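Local atomic coordinates of peroxiredoxin 6 (Arenicola marina, PDB entry 2V41), a protein that probably reduces hydrogen peroxide and organic hydroperoxides to water and alcohols as a thiol-specific antioxidant peroxidase of the Prx6 subfamily. Residues A[29-34]-A[133-138]; A[127-132]-A[142-147]. The protein carries 1 engineered substitution. All coordinates share one frame; numbering follows the deposited sequence.

Contact 1: residues A[29-34]-A[133-138]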
# COMPACT_ATOMS: atom_id res chain seq x y z
N ASN A 29 -3.96 -8.49 23.06
CA ASN A 29 -2.74 -7.65 23.06
C ASN A 29 -1.68 -8.05 22.00
O ASN A 29 -0.54 -8.46 22.30
CB ASN A 29 -2.11 -7.64 24.45
CG ASN A 29 -1.63 -6.24 24.84
OD1 ASN A 29 -2.45 -5.29 24.89
ND2 ASN A 29 -0.32 -6.10 25.10
N SER A 30 -2.08 -7.94 20.76
CA SER A 30 -1.34 -8.60 19.69
C SER A 30 -1.53 -7.84 18.44
O SER A 30 -2.61 -7.30 18.24
CB SER A 30 -1.88 -9.99 19.46
OG SER A 30 -1.67 -10.31 18.12
N TRP A 31 -0.47 -7.82 17.61
CA TRP A 31 -0.51 -7.24 16.26
C TRP A 31 -1.62 -7.94 15.50
O TRP A 31 -1.93 -9.09 15.76
CB TRP A 31 0.84 -7.42 15.52
CG TRP A 31 1.97 -6.47 15.95
CD1 TRP A 31 2.86 -6.68 16.97
CD2 TRP A 31 2.30 -5.19 15.40
NE1 TRP A 31 3.72 -5.63 17.09
CE2 TRP A 31 3.41 -4.69 16.16
CE3 TRP A 31 1.80 -4.42 14.33
CZ2 TRP A 31 4.01 -3.45 15.89
CZ3 TRP A 31 2.39 -3.20 14.07
CH2 TRP A 31 3.49 -2.72 14.85
N GLY A 32 -2.27 -7.24 14.60
CA GLY A 32 -3.17 -7.92 13.68
C GLY A 32 -3.18 -7.25 12.32
O GLY A 32 -2.80 -6.08 12.23
N VAL A 33 -3.57 -8.03 11.30
CA VAL A 33 -3.74 -7.57 9.92
C VAL A 33 -5.17 -7.90 9.54
O VAL A 33 -5.55 -9.07 9.62
CB VAL A 33 -2.71 -8.20 8.89
CG1 VAL A 33 -2.95 -7.68 7.46
CG2 VAL A 33 -1.26 -7.85 9.28
N LEU A 34 -5.96 -6.86 9.20
CA LEU A 34 -7.35 -6.98 8.74
C LEU A 34 -7.29 -6.71 7.26
O LEU A 34 -6.75 -5.73 6.85
CB LEU A 34 -8.28 -5.94 9.42
CG LEU A 34 -9.78 -5.83 9.02
CD1 LEU A 34 -10.52 -7.06 9.19
CD2 LEU A 34 -10.52 -4.82 9.88
N ILE A 133 -2.69 -3.18 12.51
CA ILE A 133 -3.05 -2.60 13.78
C ILE A 133 -2.08 -3.17 14.81
O ILE A 133 -1.77 -4.37 14.76
CB ILE A 133 -4.48 -3.05 14.19
CG1 ILE A 133 -5.49 -2.63 13.11
CG2 ILE A 133 -4.83 -2.62 15.62
CD1 ILE A 133 -6.08 -3.82 12.37
N GLY A 134 -1.62 -2.29 15.71
CA GLY A 134 -0.65 -2.66 16.74
C GLY A 134 -1.29 -3.20 17.99
O GLY A 134 -2.51 -3.19 18.13
N PRO A 135 -0.49 -3.71 18.92
CA PRO A 135 -1.03 -4.13 20.26
C PRO A 135 -1.79 -3.03 21.02
O PRO A 135 -2.69 -3.35 21.81
CB PRO A 135 0.22 -4.59 21.03
CG PRO A 135 1.21 -4.96 19.90
CD PRO A 135 0.96 -3.98 18.79
N ASP A 136 -1.40 -1.77 20.78
CA ASP A 136 -2.11 -0.58 21.26
C ASP A 136 -3.41 -0.28 20.51
O ASP A 136 -3.99 0.71 20.79
CB ASP A 136 -1.20 0.67 21.16
CG ASP A 136 -0.80 1.01 19.70
OD1 ASP A 136 -1.25 0.37 18.76
OD2 ASP A 136 0.03 1.91 19.47
N LYS A 137 -3.84 -1.11 19.55
CA LYS A 137 -5.11 -0.90 18.79
C LYS A 137 -5.10 0.26 17.75
O LYS A 137 -6.13 0.51 17.09
CB LYS A 137 -6.32 -0.75 19.71
CG LYS A 137 -6.44 -1.72 20.87
CD LYS A 137 -6.70 -3.14 20.41
CE LYS A 137 -6.61 -4.13 21.58
NZ LYS A 137 -5.21 -4.21 22.07
N LYS A 138 -3.96 0.94 17.60
CA LYS A 138 -3.79 2.00 16.60
C LYS A 138 -3.42 1.46 15.21
O LYS A 138 -2.79 0.41 15.11
CB LYS A 138 -2.73 3.03 17.05
CG LYS A 138 -3.19 3.87 18.22
CD LYS A 138 -2.11 4.76 18.79
CE LYS A 138 -2.65 5.58 20.00
NZ LYS A 138 -1.56 6.36 20.69

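Contact 2: residues A[127-132]-A[142-147]. With BEZ (benzoic acid), chain I.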
# COMPACT_ATOMS: atom_id res chain seq x y z
N CYS A 127 -12.98 -3.11 -1.44
CA CYS A 127 -11.82 -3.27 -2.29
C CYS A 127 -10.90 -4.35 -1.63
O CYS A 127 -11.36 -5.09 -0.73
CB CYS A 127 -11.11 -1.91 -2.53
SG CYS A 127 -10.46 -1.12 -1.02
N ARG A 128 -9.66 -4.46 -2.10
CA ARG A 128 -8.62 -5.17 -1.41
C ARG A 128 -7.81 -4.21 -0.51
O ARG A 128 -6.81 -3.62 -0.90
CB ARG A 128 -7.72 -5.86 -2.43
CG ARG A 128 -8.50 -6.65 -3.46
CD ARG A 128 -7.59 -7.38 -4.46
NE ARG A 128 -8.44 -7.88 -5.53
CZ ARG A 128 -9.26 -8.90 -5.41
NH1 ARG A 128 -9.27 -9.65 -4.31
NH2 ARG A 128 -10.07 -9.20 -6.41
N ALA A 129 -8.28 -4.10 0.72
CA ALA A 129 -7.80 -3.19 1.73
C ALA A 129 -6.93 -4.01 2.68
O ALA A 129 -7.20 -5.18 2.90
CB ALA A 129 -8.99 -2.60 2.44
N VAL A 130 -5.84 -3.44 3.18
CA VAL A 130 -5.14 -4.02 4.31
C VAL A 130 -4.91 -2.96 5.39
O VAL A 130 -4.49 -1.83 5.07
CB VAL A 130 -3.77 -4.66 3.92
CG1 VAL A 130 -3.17 -5.45 5.09
CG2 VAL A 130 -3.92 -5.54 2.73
N PHE A 131 -5.20 -3.34 6.64
CA PHE A 131 -4.93 -2.50 7.85
C PHE A 131 -4.04 -3.29 8.80
O PHE A 131 -4.36 -4.46 9.10
CB PHE A 131 -6.24 -2.08 8.57
CG PHE A 131 -7.28 -1.53 7.63
CD1 PHE A 131 -7.25 -0.22 7.26
CD2 PHE A 131 -8.22 -2.36 7.05
CE1 PHE A 131 -8.15 0.29 6.36
CE2 PHE A 131 -9.14 -1.86 6.15
CZ PHE A 131 -9.10 -0.52 5.81
N ILE A 132 -2.93 -2.68 9.24
CA ILE A 132 -2.03 -3.28 10.20
C ILE A 132 -2.15 -2.48 11.51
O ILE A 132 -1.78 -1.27 11.60
CB ILE A 132 -0.53 -3.25 9.75
CG1 ILE A 132 -0.37 -3.77 8.30
CG2 ILE A 132 0.32 -4.02 10.76
CD1 ILE A 132 1.05 -4.15 7.85
N SER A 142 -1.77 1.26 6.19
CA SER A 142 -2.86 0.71 5.44
C SER A 142 -2.55 0.77 3.93
O SER A 142 -1.81 1.64 3.45
CB SER A 142 -4.09 1.50 5.77
OG SER A 142 -3.93 2.82 5.29
N ILE A 143 -3.18 -0.15 3.19
CA ILE A 143 -3.19 -0.07 1.70
C ILE A 143 -4.62 -0.22 1.18
O ILE A 143 -5.46 -0.87 1.80
CB ILE A 143 -2.22 -1.08 1.03
CG1 ILE A 143 -2.89 -2.42 0.87
CG2 ILE A 143 -0.91 -1.18 1.76
CD1 ILE A 143 -2.03 -3.54 0.29
N LEU A 144 -4.90 0.42 0.04
CA LEU A 144 -6.18 0.30 -0.66
C LEU A 144 -5.91 -0.05 -2.13
O LEU A 144 -5.56 0.83 -2.94
CB LEU A 144 -6.98 1.61 -0.57
CG LEU A 144 -8.14 1.89 0.41
CD1 LEU A 144 -8.11 1.13 1.62
CD2 LEU A 144 -8.15 3.42 0.69
N TYR A 145 -6.08 -1.32 -2.45
CA TYR A 145 -5.94 -1.86 -3.81
C TYR A 145 -7.34 -2.12 -4.32
O TYR A 145 -8.15 -2.53 -3.58
CB TYR A 145 -5.13 -3.18 -3.82
CG TYR A 145 -3.63 -3.01 -3.71
CD1 TYR A 145 -3.06 -1.87 -3.16
CD2 TYR A 145 -2.80 -4.00 -4.13
CE1 TYR A 145 -1.70 -1.72 -3.06
CE2 TYR A 145 -1.43 -3.86 -4.03
CZ TYR A 145 -0.90 -2.71 -3.48
OH TYR A 145 0.48 -2.58 -3.38
N PRO A 146 -7.58 -1.92 -5.61
CA PRO A 146 -8.91 -2.18 -6.17
C PRO A 146 -9.12 -3.65 -6.53
O PRO A 146 -8.19 -4.46 -6.48
CB PRO A 146 -8.90 -1.32 -7.42
CG PRO A 146 -7.43 -1.40 -7.87
CD PRO A 146 -6.63 -1.43 -6.63
N ALA A 147 -10.34 -4.00 -6.89
CA ALA A 147 -10.66 -5.35 -7.23
C ALA A 147 -9.75 -5.86 -8.35
O ALA A 147 -9.49 -7.09 -8.44
CB ALA A 147 -12.10 -5.47 -7.64
C BEZ I . -11.53 -11.34 -8.48
O1 BEZ I . -11.09 -11.96 -9.49
O2 BEZ I . -11.30 -11.65 -7.30
C1 BEZ I . -12.43 -10.21 -8.73
C2 BEZ I . -13.34 -9.84 -7.74
C3 BEZ I . -14.18 -8.78 -8.02
C4 BEZ I . -14.14 -8.15 -9.26
C5 BEZ I . -13.23 -8.54 -10.23
C6 BEZ I . -12.37 -9.58 -9.95

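Contact 1: residues A[29-34]-A[133-138]
The indole of W31 lies against G134 and P135, and two CH-pi contacts join them. P135 CD stands almost squarely above the five-membered ring of W31, 3.6 Å from its centroid, while G134 CA sits toward the rim of the six-membered ring on the same face. The ring is swung over the turn because CG lies beside the backbone N and anti to the carbonyl carbon (chi1 -77°). Proline suits the spot, as its ring carbons next to the nitrogen are polarised and its compact ring sets CD and CG against the indole; an alanine in place of W31 would probably leave P135 without its aromatic platform and open a gap over G134.

Backbone bonds tie G32 to I133 as an antiparallel hydrogen-bonded pair: G32 N to I133 O and I133 N to G32 O are each 2.9 Å, both nearly straight. Here strand 124-133 of the thioredoxin-like sheet ends beside strand 31-36 and enters a type I turn, G134 to K137, on its way to strand 139-145.

D136 OD1 accepts from K138 N at 3.0 Å, an Asx turn, and K137 NZ reaches back to P135 O at 2.7 Å through a chain bent at chi2 and chi4; this ammonium also bonds G28 O.

Contact 2: residues A[127-132]-A[142-147]
R128 to F131 run antiparallel to S142 to Y145, their strand axes 178° apart and 4.7 Å at closest approach, with R128-Y145 and V130-I143 as hydrogen-bonded pairs and A129-L144 and F131-S142 as non-hydrogen-bonded pairs. Four backbone bonds, such as I143 N to V130 O at 2.8 Å, tie the two hydrogen-bonded pairs.

With CG beside the backbone N (chi1 -49°) and the chain then extended to NE, the R128 side chain runs past P146 to the end of the other segment. Its NE and NH2 grip A147 O side-on, at 3.2 Å from NE and 3.0 Å from NH2, and this oxygen lies in the guanidinium plane. NH2 comes in on a lone pair of the carbonyl, whereas NE approaches from above the carbonyl plane. The two bonds hold the flat group from turning. NH2 also gives a hydrogen bond to O2 of the bound benzoic acid, 2.9 Å away, and NH1 forms a salt bridge with E48 and a hydrogen bond with S45 OG. Arginine suits the place, since its five N-H groups, spread over a flat group, can serve several acceptors at once. S45 occupies the predicted position of the peroxidatic cysteine, and the position of R128 is consistent with its being the active-site arginine of peroxiredoxins. A147 CB rests 3.7 Å from C4 of the benzoic acid ring.

On the face of R128, V130 and I143 stand side by side, V130 CG2 to I143 CD1 at 3.7 Å, their branched shapes suited to a strand. The other face carries small A129 under L144 CD1, and S142 CB beside F131 CD1.

V130 also packs on I156 of helix 153-168 and on V33 and F35 of strand 31-36, while strand 139-145 pairs antiparallel with its counterpart in the second subunit, carrying the sheet across the dimer, where Y145 OH bonds E155 of that subunit.

Contacts 1 and 2 both reach the same mixed sheet, their centres about 16 Å apart, and strand 124-133 serves both: its last residue pairs with strand 31-36 in contact 1, and its earlier residues pair with strand 139-145 in contact 2. Their segments alternate along the chain, 29-34, 127-132, 133-138 and 142-147, so the turn of contact 1 is part of the connection closing the hairpin of contact 2. L34 O probably accepts from F131 N, while W31 packs on I132, joining the two directly. Together they link three neighbouring strands of the sheet, from 31-36 out to 139-145 at the dimer interface, with R128 at the active-site end and the W31-P135 packing at the opposite end.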